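D-galactonate dehydratase family member Dd703_0947 (Dickeya dadantii, PDB 4IHC) dehydrates D-mannonate and D-gluconate to 2-dehydro-3-deoxy-D-gluconate with low activity, using one magnesium ion per subunit, and has no established physiological substrate. Local coordinates at residues Glu169-Val174 against Gln374-Met379; Asp281-Leu286 against Lys313-Ile318. One frame throughout, in Å; residues are numbered along the deposited sequence.

Contact 1: residues Glu169-Val174 against Gln374-Met379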
ATOM      1  N   GLU A 169       7.181 -40.603  28.324  1.00 28.91           N
ATOM      2  CA  GLU A 169       6.158 -41.342  27.541  1.00 16.63           C
ATOM      3  C   GLU A 169       6.406 -41.196  26.056  1.00 18.57           C
ATOM      4  O   GLU A 169       5.694 -41.774  25.233  1.00 23.92           O
ATOM      5  CB  GLU A 169       4.746 -40.857  27.857  1.00 14.09           C
ATOM      6  CG  GLU A 169       4.197 -41.354  29.173  1.00 17.15           C
ATOM      7  CD  GLU A 169       3.044 -40.491  29.667  1.00 38.81           C
ATOM      8  OE1 GLU A 169       2.659 -39.537  28.960  1.00 36.31           O
ATOM      9  OE2 GLU A 169       2.520 -40.758  30.765  1.00 41.01           O
ATOM     10  N   GLY A 170       7.424 -40.417  25.708  1.00 20.05           N
ATOM     11  CA  GLY A 170       7.796 -40.276  24.310  1.00 16.19           C
ATOM     12  C   GLY A 170       7.253 -39.022  23.640  1.00 17.77           C
ATOM     13  O   GLY A 170       7.407 -38.865  22.427  1.00 17.43           O
ATOM     14  N   TYR A 171       6.633 -38.114  24.396  1.00 15.53           N
ATOM     15  CA  TYR A 171       6.173 -36.853  23.763  1.00 19.94           C
ATOM     16  C   TYR A 171       7.355 -35.998  23.329  1.00 22.14           C
ATOM     17  O   TYR A 171       8.314 -35.906  24.068  1.00 11.65           O
ATOM     18  CB  TYR A 171       5.267 -36.053  24.695  1.00 17.65           C
ATOM     19  CG  TYR A 171       3.872 -36.590  24.675  1.00 22.50           C
ATOM     20  CD1 TYR A 171       2.986 -36.235  23.646  1.00 19.31           C
ATOM     21  CD2 TYR A 171       3.437 -37.477  25.649  1.00 12.51           C
ATOM     22  CE1 TYR A 171       1.692 -36.729  23.615  1.00 23.80           C
ATOM     23  CE2 TYR A 171       2.144 -37.991  25.618  1.00 24.10           C
ATOM     24  CZ  TYR A 171       1.279 -37.616  24.593  1.00 25.02           C
ATOM     25  OH  TYR A 171      -0.006 -38.111  24.535  1.00 22.02           O
ATOM     26  N   GLN A 172       7.294 -35.381  22.142  1.00 13.35           N
ATOM     27  CA  GLN A 172       8.408 -34.555  21.701  1.00 10.99           C
ATOM     28  C   GLN A 172       8.031 -33.071  21.575  1.00 17.80           C
ATOM     29  O   GLN A 172       8.862 -32.238  21.200  1.00 10.25           O
ATOM     30  CB  GLN A 172       9.036 -35.093  20.406  1.00  8.82           C
ATOM     31  CG  GLN A 172       9.472 -36.568  20.489  1.00  9.68           C
ATOM     32  CD  GLN A 172      10.266 -37.049  19.278  1.00 13.82           C
ATOM     33  OE1 GLN A 172      11.496 -37.090  19.306  1.00 17.73           O
ATOM     34  NE2 GLN A 172       9.563 -37.435  18.212  1.00 13.65           N
ATOM     35  N   TYR A 173       6.768 -32.761  21.869  1.00 11.24           N
ATOM     36  CA  TYR A 173       6.275 -31.398  21.875  1.00  9.49           C
ATOM     37  C   TYR A 173       5.352 -31.269  23.071  1.00  9.29           C
ATOM     38  O   TYR A 173       4.606 -32.186  23.391  1.00 14.60           O
ATOM     39  CB  TYR A 173       5.466 -31.089  20.610  1.00  8.59           C
ATOM     40  CG  TYR A 173       6.128 -31.433  19.297  1.00 14.27           C
ATOM     41  CD1 TYR A 173       6.353 -32.761  18.937  1.00 16.34           C
ATOM     42  CD2 TYR A 173       6.473 -30.429  18.374  1.00 15.69           C
ATOM     43  CE1 TYR A 173       6.905 -33.093  17.711  1.00 17.43           C
ATOM     44  CE2 TYR A 173       7.039 -30.757  17.141  1.00 16.68           C
ATOM     45  CZ  TYR A 173       7.265 -32.089  16.822  1.00 27.86           C
ATOM     46  OH  TYR A 173       7.842 -32.432  15.608  1.00 28.77           O
ATOM     47  N   VAL A 174       5.387 -30.121  23.727  1.00 12.79           N
ATOM     48  CA  VAL A 174       4.610 -29.917  24.933  1.00 11.60           C
ATOM     49  C   VAL A 174       4.166 -28.454  25.001  1.00 11.60           C
ATOM     50  O   VAL A 174       4.872 -27.570  24.570  1.00  7.89           O
ATOM     51  CB  VAL A 174       5.427 -30.296  26.179  1.00 16.70           C
ATOM     52  CG1 VAL A 174       5.840 -31.762  26.108  1.00 23.03           C
ATOM     53  CG2 VAL A 174       6.658 -29.407  26.310  1.00 13.77           C
ATOM     54  N   GLN A 374      -0.275 -31.949  15.980  1.00 10.85           N
ATOM     55  CA  GLN A 374      -1.604 -32.304  16.514  1.00 11.74           C
ATOM     56  C   GLN A 374      -1.645 -32.314  18.024  1.00 10.75           C
ATOM     57  O   GLN A 374      -1.118 -33.201  18.678  1.00 10.44           O
ATOM     58  CB  GLN A 374      -2.141 -33.626  15.956  1.00 10.99           C
ATOM     59  CG  GLN A 374      -3.598 -33.936  16.356  1.00 14.69           C
ATOM     60  CD  GLN A 374      -4.601 -32.853  15.929  1.00 16.99           C
ATOM     61  OE1 GLN A 374      -5.199 -32.162  16.775  1.00 19.52           O
ATOM     62  NE2 GLN A 374      -4.810 -32.716  14.624  1.00  9.97           N
ATOM     63  N   GLU A 375      -2.291 -31.307  18.578  1.00 10.78           N
ATOM     64  CA  GLU A 375      -2.593 -31.305  19.989  1.00  8.92           C
ATOM     65  C   GLU A 375      -3.448 -32.510  20.341  1.00  9.19           C
ATOM     66  O   GLU A 375      -4.386 -32.855  19.628  1.00 11.43           O
ATOM     67  CB  GLU A 375      -3.340 -30.017  20.356  1.00 10.35           C
ATOM     68  CG  GLU A 375      -3.806 -29.915  21.795  1.00  8.93           C
ATOM     69  CD  GLU A 375      -4.533 -28.592  22.027  1.00 30.46           C
ATOM     70  OE1 GLU A 375      -5.230 -28.086  21.101  1.00 15.70           O
ATOM     71  OE2 GLU A 375      -4.385 -28.027  23.119  1.00 21.63           O
ATOM     72  N   TYR A 376      -3.127 -33.141  21.460  1.00 12.15           N
ATOM     73  CA  TYR A 376      -3.829 -34.346  21.872  1.00 12.88           C
ATOM     74  C   TYR A 376      -4.115 -34.310  23.368  1.00 11.87           C
ATOM     75  O   TYR A 376      -3.239 -33.990  24.169  1.00  9.55           O
ATOM     76  CB  TYR A 376      -3.014 -35.587  21.532  1.00  8.51           C
ATOM     77  CG  TYR A 376      -3.809 -36.824  21.792  1.00 12.59           C
ATOM     78  CD1 TYR A 376      -4.964 -37.111  21.031  1.00 12.39           C
ATOM     79  CD2 TYR A 376      -3.456 -37.694  22.805  1.00  8.20           C
ATOM     80  CE1 TYR A 376      -5.712 -38.246  21.291  1.00 14.83           C
ATOM     81  CE2 TYR A 376      -4.202 -38.819  23.077  1.00 12.94           C
ATOM     82  CZ  TYR A 376      -5.325 -39.095  22.320  1.00 22.63           C
ATOM     83  OH  TYR A 376      -6.059 -40.225  22.604  1.00 28.35           O
ATOM     84  N   THR A 377      -5.350 -34.600  23.733  1.00 14.48           N
ATOM     85  CA  THR A 377      -5.756 -34.706  25.127  1.00 15.58           C
ATOM     86  C   THR A 377      -6.075 -36.177  25.412  1.00 13.04           C
ATOM     87  O   THR A 377      -7.028 -36.719  24.853  1.00 15.69           O
ATOM     88  CB  THR A 377      -7.041 -33.908  25.380  1.00 16.72           C
ATOM     89  OG1 THR A 377      -6.858 -32.561  24.945  1.00 15.92           O
ATOM     90  CG2 THR A 377      -7.399 -33.928  26.856  1.00 14.13           C
ATOM     91  N   PRO A 378      -5.276 -36.828  26.266  1.00 19.29           N
ATOM     92  CA  PRO A 378      -5.463 -38.260  26.534  1.00 17.81           C
ATOM     93  C   PRO A 378      -6.894 -38.635  26.956  1.00 26.81           C
ATOM     94  O   PRO A 378      -7.578 -37.876  27.656  1.00 19.02           O
ATOM     95  CB  PRO A 378      -4.462 -38.525  27.667  1.00 21.76           C
ATOM     96  CG  PRO A 378      -3.367 -37.536  27.414  1.00 20.84           C
ATOM     97  CD  PRO A 378      -4.095 -36.287  26.969  1.00 16.42           C
ATOM     98  N   MET A 379      -7.348 -39.796  26.509  1.00 20.89           N
ATOM     99  CA  MET A 379      -8.675 -40.286  26.866  1.00 29.42           C
ATOM    100  C   MET A 379      -8.650 -41.276  28.028  1.00 32.63           C
ATOM    101  O   MET A 379      -7.646 -41.920  28.291  1.00 19.47           O
ATOM    102  CB  MET A 379      -9.301 -40.975  25.670  1.00 22.41           C
ATOM    103  CG  MET A 379      -9.040 -40.258  24.365  1.00 22.37           C
ATOM    104  SD  MET A 379     -10.160 -40.880  23.117  1.00 26.00           S
ATOM    105  CE  MET A 379      -9.650 -39.958  21.663  1.00 25.11           C
TER

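Contact 2: residues Asp281-Leu286 against Lys313-Ile318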
ATOM      1  N   ASP A 281      -6.278  -7.382  13.411  1.00 13.24           N
ATOM      2  CA  ASP A 281      -5.555  -6.383  12.638  1.00 14.29           C
ATOM      3  C   ASP A 281      -4.215  -6.022  13.299  1.00 17.17           C
ATOM      4  O   ASP A 281      -3.298  -5.517  12.641  1.00 20.69           O
ATOM      5  CB  ASP A 281      -6.415  -5.133  12.372  1.00 25.02           C
ATOM      6  CG  ASP A 281      -6.430  -4.744  10.885  1.00 66.18           C
ATOM      7  OD1 ASP A 281      -5.351  -4.420  10.316  1.00 42.52           O
ATOM      8  OD2 ASP A 281      -7.526  -4.792  10.279  1.00 79.06           O
ATOM      9  N   TRP A 282      -4.079  -6.315  14.588  1.00 15.71           N
ATOM     10  CA  TRP A 282      -2.832  -5.995  15.308  1.00  9.02           C
ATOM     11  C   TRP A 282      -1.688  -6.917  14.928  1.00 10.09           C
ATOM     12  O   TRP A 282      -0.552  -6.666  15.295  1.00  8.83           O
ATOM     13  CB  TRP A 282      -3.062  -6.063  16.817  1.00  8.67           C
ATOM     14  CG  TRP A 282      -3.740  -4.824  17.377  1.00  9.61           C
ATOM     15  CD1 TRP A 282      -5.074  -4.606  17.484  1.00  7.48           C
ATOM     16  CD2 TRP A 282      -3.094  -3.674  17.952  1.00 10.23           C
ATOM     17  NE1 TRP A 282      -5.320  -3.376  18.049  1.00  9.98           N
ATOM     18  CE2 TRP A 282      -4.119  -2.792  18.374  1.00 13.70           C
ATOM     19  CE3 TRP A 282      -1.743  -3.308  18.159  1.00  6.93           C
ATOM     20  CZ2 TRP A 282      -3.847  -1.552  18.959  1.00  7.54           C
ATOM     21  CZ3 TRP A 282      -1.469  -2.071  18.758  1.00  6.08           C
ATOM     22  CH2 TRP A 282      -2.519  -1.208  19.143  1.00  7.65           C
ATOM     23  N   LEU A 283      -1.988  -7.997  14.206  1.00  7.83           N
ATOM     24  CA  LEU A 283      -0.940  -8.925  13.813  1.00  9.34           C
ATOM     25  C   LEU A 283      -0.055  -8.322  12.733  1.00  9.87           C
ATOM     26  O   LEU A 283       1.076  -8.754  12.547  1.00  8.30           O
ATOM     27  CB  LEU A 283      -1.501 -10.293  13.395  1.00  9.19           C
ATOM     28  CG  LEU A 283      -2.030 -11.067  14.611  1.00 14.83           C
ATOM     29  CD1 LEU A 283      -2.878 -12.244  14.196  1.00 16.36           C
ATOM     30  CD2 LEU A 283      -0.855 -11.537  15.463  1.00 16.19           C
ATOM     31  N   ARG A 284      -0.547  -7.321  12.017  1.00 11.66           N
ATOM     32  CA  ARG A 284       0.319  -6.679  11.036  1.00 11.83           C
ATOM     33  C   ARG A 284       1.506  -6.073  11.755  1.00 12.87           C
ATOM     34  O   ARG A 284       2.645  -6.220  11.314  1.00 14.62           O
ATOM     35  CB  ARG A 284      -0.414  -5.601  10.254  1.00 18.12           C
ATOM     36  CG  ARG A 284      -1.474  -6.185   9.333  1.00 25.99           C
ATOM     37  CD  ARG A 284      -2.198  -5.129   8.514  1.00 54.48           C
ATOM     38  NE  ARG A 284      -3.207  -5.760   7.667  1.00 90.34           N
ATOM     39  CZ  ARG A 284      -2.921  -6.537   6.624  1.00 91.80           C
ATOM     40  NH1 ARG A 284      -1.651  -6.776   6.304  1.00 43.30           N
ATOM     41  NH2 ARG A 284      -3.901  -7.079   5.904  1.00 60.36           N
ATOM     42  N   MET A 285       1.254  -5.432  12.898  1.00 10.10           N
ATOM     43  CA  MET A 285       2.346  -4.799  13.630  1.00 13.15           C
ATOM     44  C   MET A 285       3.249  -5.859  14.284  1.00  7.91           C
ATOM     45  O   MET A 285       4.464  -5.759  14.259  1.00  6.54           O
ATOM     46  CB  MET A 285       1.794  -3.805  14.673  1.00 12.52           C
ATOM     47  CG  MET A 285       2.859  -3.226  15.618  1.00 11.89           C
ATOM     48  SD  MET A 285       2.195  -2.178  16.980  1.00 16.15           S
ATOM     49  CE  MET A 285       3.757  -1.732  17.756  1.00 12.48           C
ATOM     50  N   LEU A 286       2.660  -6.904  14.837  1.00  6.21           N
ATOM     51  CA  LEU A 286       3.469  -7.897  15.528  1.00  6.22           C
ATOM     52  C   LEU A 286       4.423  -8.578  14.525  1.00  8.47           C
ATOM     53  O   LEU A 286       5.590  -8.864  14.856  1.00  8.95           O
ATOM     54  CB  LEU A 286       2.572  -8.903  16.301  1.00  8.36           C
ATOM     55  CG  LEU A 286       3.159 -10.152  16.967  1.00 11.68           C
ATOM     56  CD1 LEU A 286       2.171 -10.766  17.964  1.00 11.77           C
ATOM     57  CD2 LEU A 286       3.564 -11.197  15.936  1.00 12.90           C
ATOM     58  N   LYS A 313       0.396 -13.779   5.401  1.00 11.73           N
ATOM     59  CA  LYS A 313       1.479 -14.472   6.158  1.00 10.93           C
ATOM     60  C   LYS A 313       1.575 -14.004   7.605  1.00  9.88           C
ATOM     61  O   LYS A 313       2.671 -13.928   8.158  1.00  8.50           O
ATOM     62  CB  LYS A 313       2.858 -14.234   5.500  1.00 11.42           C
ATOM     63  CG  LYS A 313       2.921 -14.524   4.003  1.00 14.29           C
ATOM     64  CD  LYS A 313       2.038 -15.698   3.611  1.00 10.72           C
ATOM     65  CE  LYS A 313       2.233 -16.072   2.136  1.00 11.58           C
ATOM     66  NZ  LYS A 313       1.424 -15.243   1.212  1.00 16.72           N
ATOM     67  N   LEU A 314       0.439 -13.704   8.222  1.00  9.15           N
ATOM     68  CA  LEU A 314       0.419 -13.115   9.546  1.00 10.08           C
ATOM     69  C   LEU A 314       0.474 -14.164  10.660  1.00 13.82           C
ATOM     70  O   LEU A 314       0.625 -13.823  11.847  1.00  8.83           O
ATOM     71  CB  LEU A 314      -0.811 -12.194   9.684  1.00  6.67           C
ATOM     72  CG  LEU A 314      -0.716 -10.921   8.835  1.00  5.13           C
ATOM     73  CD1 LEU A 314      -1.852  -9.951   9.145  1.00  5.85           C
ATOM     74  CD2 LEU A 314       0.627 -10.214   8.980  1.00  4.91           C
ATOM     75  N   ILE A 315       0.376 -15.437  10.273  1.00  7.93           N
ATOM     76  CA  ILE A 315       0.522 -16.553  11.205  1.00  6.85           C
ATOM     77  C   ILE A 315       1.265 -17.692  10.522  1.00  9.82           C
ATOM     78  O   ILE A 315       1.339 -17.755   9.289  1.00  8.58           O
ATOM     79  CB  ILE A 315      -0.847 -17.113  11.663  1.00  8.55           C
ATOM     80  CG1 ILE A 315      -1.613 -17.692  10.462  1.00  8.73           C
ATOM     81  CG2 ILE A 315      -1.661 -16.035  12.399  1.00  6.25           C
ATOM     82  CD1 ILE A 315      -3.071 -18.083  10.780  1.00  7.69           C
ATOM     83  N   ASP A 316       1.767 -18.622  11.322  1.00  6.95           N
ATOM     84  CA  ASP A 316       2.436 -19.808  10.799  1.00 11.20           C
ATOM     85  C   ASP A 316       1.645 -21.122  10.973  1.00  7.97           C
ATOM     86  O   ASP A 316       1.915 -22.105  10.276  1.00  9.02           O
ATOM     87  CB  ASP A 316       3.817 -19.917  11.450  1.00  8.60           C
ATOM     88  CG  ASP A 316       4.491 -18.549  11.518  1.00 13.02           C
ATOM     89  OD1 ASP A 316       5.033 -18.110  10.484  1.00 14.56           O
ATOM     90  OD2 ASP A 316       4.426 -17.888  12.586  1.00 17.79           O
ATOM     91  N   TYR A 317       0.640 -21.111  11.836  1.00  6.00           N
ATOM     92  CA  TYR A 317      -0.138 -22.317  12.106  1.00  7.20           C
ATOM     93  C   TYR A 317      -1.579 -21.864  12.255  1.00 10.14           C
ATOM     94  O   TYR A 317      -1.862 -20.902  12.965  1.00  8.78           O
ATOM     95  CB  TYR A 317       0.327 -22.999  13.404  1.00  8.63           C
ATOM     96  CG  TYR A 317       1.751 -23.525  13.319  1.00  8.11           C
ATOM     97  CD1 TYR A 317       2.001 -24.823  12.862  1.00  7.84           C
ATOM     98  CD2 TYR A 317       2.832 -22.718  13.659  1.00  6.47           C
ATOM     99  CE1 TYR A 317       3.297 -25.311  12.768  1.00  5.90           C
ATOM    100  CE2 TYR A 317       4.135 -23.180  13.562  1.00  4.92           C
ATOM    101  CZ  TYR A 317       4.353 -24.468  13.108  1.00  8.00           C
ATOM    102  OH  TYR A 317       5.614 -24.943  12.994  1.00 11.08           O
ATOM    103  N   ILE A 318      -2.483 -22.547  11.572  1.00 11.02           N
ATOM    104  CA  ILE A 318      -3.910 -22.293  11.717  1.00 11.94           C
ATOM    105  C   ILE A 318      -4.486 -23.330  12.710  1.00 12.84           C
ATOM    106  O   ILE A 318      -4.269 -24.560  12.553  1.00 10.83           O
ATOM    107  CB  ILE A 318      -4.609 -22.319  10.326  1.00 14.38           C
ATOM    108  CG1 ILE A 318      -6.090 -21.946  10.439  1.00 15.53           C
ATOM    109  CG2 ILE A 318      -4.475 -23.693   9.665  1.00 11.84           C
ATOM    110  CD1 ILE A 318      -6.299 -20.520  10.925  1.00 14.22           C
TER

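Contact 1: residues Glu169-Val174 against Gln374-Met379
Tyr171 and Tyr376 meet across the place where the barrel of the enolase superfamily, a modified TIM barrel, comes round to its last parallel strand. Strands 173-178 and 374-375 both pair in parallel with strand 145-153, which lies between them; the two tyrosines therefore reach each other past that strand rather than across a shared ladder, and no hydrogen bond links the two segments.

What joins them is a small van der Waals contact, with 76 Å² buried in all. The hydroxyl end of Tyr171 does the touching: its OH comes to 3.9 Å from CD2 of Tyr376, arriving at the edge of that ring and close to its plane. The two side chains cross at about a right angle. With CG anti to its carbonyl carbon (chi1 -81°), Tyr171 directs its hydroxyl to the Tyr376 ring. The exposed Pro378 adds a loose van der Waals touch, its CG lying 4.5 Å from Tyr171 OH.

Polar interactions belong to the flanks. Glu375, next to Tyr376, points its carboxylate elsewhere, to Arg319 in a salt bridge and to His150 and the backbone N of Gly349 in hydrogen bonds; Glu375, Arg319 and His150 are probably substrate-binding residues, by analogy with relatives. Away from that pocket, Gln172 takes a hydrogen bond from the backbone N of Arg206 of a neighbouring subunit.

The approach to Tyr171 is set by a Schellman motif that closes helix 156-168, with Gly170 at positive phi (99°) turning the chain toward strand 173-178. Just before it, the carboxylate of Glu169 reaches the edge of the Tyr171 ring, with OE1 in the ring plane, 3.7 Å from CE2 of Tyr171.

Contact 2: residues Asp281-Leu286 against Lys313-Ile318
Leu314 packs its isobutyl group against the backbone and side chains at Leu283 and Arg284 in helix 283-289, with one methyl on the side chain of Arg284 and the other on backbone. CD1 lies 3.8 Å from Arg284 CG and also sits over one face of the guanidinium, 4.2 Å above the plane and displaced toward its rim. CD2 rests 3.9 Å from Leu283 O. Beside this, the CB atoms of Leu283 and Leu314 are 4.2 Å apart, and Leu283 CD1 meets Ile315 CG2 at 4.4 Å. No hydrogen bond or salt bridge crosses between the segments; the contact is van der Waals packing, mostly of aliphatic groups.

In the next shell, Arg284 runs extended from CG to NE, which brings its guanidinium beneath CD1 of Leu314; Asp281 OD1 lies in the guanidinium plane and makes a long salt bridge to NE, 3.7 Å away. On the other side, Lys313 closes helix 303-311 in a Schellman motif, and that turn delivers Leu314 to the contact.

Further out, Leu309 of helix 303-311 packs on Leu283, Leu314 and Ile315, while Met296 touches Leu283 and Ile315. Two successive barrel helices, 283-289 and 303-311, are thus joined beside strand 294-296, just ahead of strand 317-318.

Overall arrangement
Both contacts have segments that reach the same barrel sheet and are mainly buried, each with one exposed residue at its margin, yet they lie apart: their centres are 26 Å from each other and they do not touch. Contact 1 is the smaller and nearer the centre of the chain, two aromatic side chains meeting by a hydroxyl end next to a probable substrate-binding residue. Contact 2 buries 203 Å² and is aliphatic, with an arginine laid over its edge; it ties a helix of the barrel's outer layer to a helix-to-strand turn. Both adjoin other subunits; around contact 2 these meetings include a salt bridge and a cation-pi pair.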